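Hydroxynitrile lyase (Passiflora edulis, PDB 5Y02) probably acts as a cyanohydrin-cleaving lyase, a homodimeric protein of the stress-responsive A/B barrel family that holds (R)-mandelonitrile in its pocket. Local coordinates at residues S17-S20 and Q21-D25; G32-Q35 and N36-P39. One frame throughout, in Å; residues are numbered along the deposited sequence.

Interaction 1: residues S17-S20 and Q21-D25; sequences SQLS and QKQID
S20 OG accepts a hydrogen bond from Q23 N at the start of helix 21-37, at 2.9 Å and with an N-H...O angle of 151°. Followed outward, the S20 side chain leads off the N-cap residue at CB, and OG is the atom that makes the contact. It is set between the backbone N and the carbonyl carbon (chi1 65°), which turns it inward to accept from the main chain. This is the N-cap bond, in which a serine hydroxyl takes the place of the carbonyl that a preceding turn would have supplied. The same oxygen also rests on carbon, with Q23 CB 3.4 Å from S20 OG and K22 CB a little farther off.

The carbonyl of S20 starts the regular helical pattern, I24 N donating to S20 O at 3.0 Å in a nearly straight bond. I24 CG1 and CD1 pack beside that carbonyl, and CG1 also meets L19 CB at 4.1 Å. This apolar pair, one residue before the cap and four after it, is a hydrophobic staple alongside the N-cap bond. On the outer surface Q21, its chain bent at chi2 (57°), swings its amide forward to D25. Q21 NE2 donates to D25 OD1 at 2.8 Å; the oxygen lies close to the amide plane, whereas the nitrogen comes from above the plane of the carboxylate.

Cap and staple lie at the protein surface, where the loop leaving strand 7-15 turns into helix 21-37.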
loop_
_atom_site.group_PDB
_atom_site.type_symbol
_atom_site.label_atom_id
_atom_site.label_comp_id
_atom_site.label_asym_id
_atom_site.label_seq_id
_atom_site.Cartn_x
_atom_site.Cartn_y
_atom_site.Cartn_z
ATOM N N SER A 17 -8.307 -19.184 5.726
ATOM C CA SER A 17 -9.048 -19.999 4.772
ATOM C C SER A 17 -10.389 -20.527 5.310
ATOM O O SER A 17 -11.244 -20.874 4.508
ATOM C CB SER A 17 -8.186 -21.165 4.279
ATOM O OG SER A 17 -8.059 -22.126 5.297
ATOM N N GLN A 18 -10.575 -20.636 6.630
ATOM C CA GLN A 18 -11.838 -21.184 7.141
ATOM C C GLN A 18 -13.006 -20.211 7.070
ATOM O O GLN A 18 -14.143 -20.618 7.247
ATOM C CB GLN A 18 -11.695 -21.750 8.573
ATOM C CG GLN A 18 -11.830 -20.748 9.704
ATOM C CD GLN A 18 -11.413 -21.332 11.055
ATOM O OE1 GLN A 18 -10.242 -21.661 11.252
ATOM N NE2 GLN A 18 -12.367 -21.470 11.980
ATOM N N LEU A 19 -12.742 -18.929 6.828
ATOM C CA LEU A 19 -13.818 -17.920 6.803
ATOM C C LEU A 19 -14.664 -17.993 5.539
ATOM O O LEU A 19 -14.138 -18.114 4.434
ATOM C CB LEU A 19 -13.249 -16.500 6.961
ATOM C CG LEU A 19 -12.623 -16.230 8.333
ATOM C CD1 LEU A 19 -11.791 -14.953 8.316
ATOM C CD2 LEU A 19 -13.713 -16.159 9.393
ATOM N N SER A 20 -15.983 -17.891 5.687
ATOM C CA SER A 20 -16.846 -17.798 4.506
ATOM C C SER A 20 -16.510 -16.498 3.782
ATOM O O SER A 20 -16.104 -15.513 4.411
ATOM C CB SER A 20 -18.324 -17.827 4.900
ATOM O OG SER A 20 -18.675 -16.684 5.659
ATOM N N GLN A 21 -16.695 -16.475 2.463
ATOM C CA GLN A 21 -16.563 -15.209 1.740
ATOM C C GLN A 21 -17.602 -14.213 2.235
ATOM O O GLN A 21 -17.364 -13.016 2.246
ATOM C CB GLN A 21 -16.693 -15.399 0.235
ATOM C CG GLN A 21 -16.418 -14.140 -0.564
ATOM C CD GLN A 21 -15.051 -13.545 -0.306
ATOM O OE1 GLN A 21 -14.059 -14.270 -0.251
ATOM N NE2 GLN A 21 -14.980 -12.195 -0.175
ATOM N N LYS A 22 -18.738 -14.715 2.689
ATOM C CA LYS A 22 -19.765 -13.863 3.261
ATOM C C LYS A 22 -19.232 -13.095 4.453
ATOM O O LYS A 22 -19.479 -11.889 4.597
ATOM C CB LYS A 22 -20.954 -14.735 3.683
ATOM C CG LYS A 22 -22.182 -13.972 4.134
ATOM C CD LYS A 22 -23.230 -14.961 4.619
ATOM C CE LYS A 22 -24.623 -14.578 4.165
ATOM N NZ LYS A 22 -25.036 -13.258 4.704
ATOM N N GLN A 23 -18.510 -13.786 5.332
ATOM C CA GLN A 23 -17.950 -13.127 6.500
ATOM C C GLN A 23 -16.790 -12.192 6.129
ATOM O O GLN A 23 -16.638 -11.131 6.741
ATOM C CB GLN A 23 -17.533 -14.138 7.565
ATOM C CG GLN A 23 -16.938 -13.519 8.825
ATOM C CD GLN A 23 -17.904 -12.655 9.610
ATOM O OE1 GLN A 23 -19.117 -12.637 9.350
ATOM N NE2 GLN A 23 -17.372 -11.928 10.595
ATOM N N ILE A 24 -15.980 -12.577 5.140
ATOM C CA ILE A 24 -14.914 -11.698 4.646
ATOM C C ILE A 24 -15.527 -10.391 4.123
ATOM O O ILE A 24 -15.066 -9.300 4.484
ATOM C CB ILE A 24 -14.036 -12.385 3.580
ATOM C CG1 ILE A 24 -13.199 -13.496 4.210
ATOM C CG2 ILE A 24 -13.076 -11.379 2.931
ATOM C CD1 ILE A 24 -12.710 -14.524 3.226
ATOM N N ASP A 25 -16.572 -10.520 3.307
ATOM C CA ASP A 25 -17.357 -9.379 2.820
ATOM C C ASP A 25 -17.826 -8.487 3.973
ATOM O O ASP A 25 -17.681 -7.270 3.918
ATOM C CB ASP A 25 -18.574 -9.838 1.999
ATOM C CG ASP A 25 -18.213 -10.457 0.641
ATOM O OD1 ASP A 25 -17.058 -10.346 0.164
ATOM O OD2 ASP A 25 -19.135 -11.070 0.042
#

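Interaction 2: residues G32-Q35 and N36-P39; sequences GNLQ and NIAP
A38 N donates to L34 O at 2.7 Å, the shortest hydrogen bond between residues 32-35 and 36-39. The same oxygen receives a second, weak bond from I37 N at 3.3 Å, so one carbonyl gathers two successive amides as the helix runs out. One residue earlier N36 N donates to N33 O at 3.0 Å, an i to i+3 bond of the tighter 3-10 kind.

The side chains of the same two asparagines repeat that link on the outer surface. N36 ND2 donates to N33 OD1 at 3.2 Å, tilted 26° from the carbonyl plane, and the two side chains cross at about a right angle with their amide planes 45° apart. With CG of N33 anti to the backbone N (chi1 -169°), its amide extends toward the next turn, where N36 meets it.

In the dimeric alpha/beta barrel fold of this family helices pack on an antiparallel sheet, and here the end of helix 21-37 passes into the loop that leads to strand 44-48. Q35 lies along this join: its NE2 makes a weak bond back to G32 O, while its OE1 accepts a weak one from W44 N.

The apolar side is built by L34, I37 and A38. A38 CB sits only 3.1 Å from L34 O, a tight approach beside the short bond, and L34 CD2 meets I37 CD1 at 4.3 Å. L34 then continues inward to F78, P83 and F87, and touches the bound mandelonitrile.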
loop_
_atom_site.group_PDB
_atom_site.type_symbol
_atom_site.label_atom_id
_atom_site.label_comp_id
_atom_site.label_asym_id
_atom_site.label_seq_id
_atom_site.Cartn_x
_atom_site.Cartn_y
_atom_site.Cartn_z
ATOM N N GLY A 32 -14.798 -0.360 6.242
ATOM C CA GLY A 32 -15.204 0.865 5.526
ATOM C C GLY A 32 -16.117 1.764 6.353
ATOM O O GLY A 32 -15.960 2.984 6.351
ATOM N N ASN A 33 -17.026 1.148 7.095
ATOM C CA ASN A 33 -17.968 1.866 7.963
ATOM C C ASN A 33 -17.316 2.649 9.126
ATOM O O ASN A 33 -17.924 3.590 9.674
ATOM C CB ASN A 33 -19.008 0.889 8.498
ATOM C CG ASN A 33 -20.162 1.589 9.189
ATOM O OD1 ASN A 33 -20.753 2.512 8.637
ATOM N ND2 ASN A 33 -20.457 1.183 10.412
ATOM N N LEU A 34 -16.075 2.302 9.496
ATOM C CA LEU A 34 -15.343 3.096 10.477
ATOM C C LEU A 34 -15.209 4.562 10.099
ATOM O O LEU A 34 -15.145 5.389 10.995
ATOM C CB LEU A 34 -13.946 2.529 10.777
ATOM C CG LEU A 34 -13.877 1.256 11.613
ATOM C CD1 LEU A 34 -12.429 0.758 11.698
ATOM C CD2 LEU A 34 -14.428 1.459 13.006
ATOM N N GLN A 35 -15.175 4.901 8.809
ATOM C CA GLN A 35 -15.090 6.311 8.419
ATOM C C GLN A 35 -16.386 7.134 8.666
ATOM O O GLN A 35 -16.330 8.368 8.735
ATOM C CB GLN A 35 -14.557 6.456 6.990
ATOM C CG GLN A 35 -15.539 6.222 5.874
ATOM C CD GLN A 35 -14.832 5.939 4.563
ATOM O OE1 GLN A 35 -13.884 6.658 4.164
ATOM N NE2 GLN A 35 -15.281 4.883 3.881
ATOM N N ASN A 36 -17.527 6.468 8.823
ATOM C CA ASN A 36 -18.776 7.153 9.175
ATOM C C ASN A 36 -18.884 7.429 10.663
ATOM O O ASN A 36 -19.607 8.336 11.069
ATOM C CB ASN A 36 -19.972 6.342 8.703
ATOM C CG ASN A 36 -19.952 6.138 7.215
ATOM O OD1 ASN A 36 -20.001 7.099 6.453
ATOM N ND2 ASN A 36 -19.826 4.899 6.789
ATOM N N ILE A 37 -18.188 6.637 11.473
ATOM C CA ILE A 37 -18.046 6.925 12.892
ATOM C C ILE A 37 -16.885 7.903 13.055
ATOM O O ILE A 37 -17.054 8.988 13.611
ATOM C CB ILE A 37 -17.737 5.666 13.728
ATOM C CG1 ILE A 37 -18.760 4.548 13.461
ATOM C CG2 ILE A 37 -17.687 6.027 15.211
ATOM C CD1 ILE A 37 -18.242 3.167 13.809
ATOM N N ALA A 38 -15.713 7.496 12.560
ATOM C CA ALA A 38 -14.467 8.262 12.681
ATOM C C ALA A 38 -14.426 9.446 11.730
ATOM O O ALA A 38 -14.273 9.257 10.522
ATOM C CB ALA A 38 -13.261 7.363 12.401
ATOM N N PRO A 39 -14.520 10.681 12.258
ATOM C CA PRO A 39 -14.004 11.736 11.381
ATOM C C PRO A 39 -12.526 11.509 10.962
ATOM O O PRO A 39 -12.144 11.934 9.880
ATOM C CB PRO A 39 -14.156 13.018 12.224
ATOM C CG PRO A 39 -14.365 12.556 13.629
ATOM C CD PRO A 39 -15.056 11.228 13.516
#

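Interactions 1 and 2 hold the two ends of the same helix, 21-37, with their centres about 22 Å apart and no touch between them. At residues 17-25 the chain enters the helix on the surface, and a serine hydroxyl serves a main-chain N-H; at residues 32-39 it leaves, and the carbonyls are taken up by amides of the last turn. Each adds a side-chain bond along its exposed side, amide to carboxylate in interaction 1 and amide to amide in interaction 2. Interaction 1 is the more superficial. Interaction 2 is partly buried against helices 72-79 and 82-91, and through L34 it reaches the ligand.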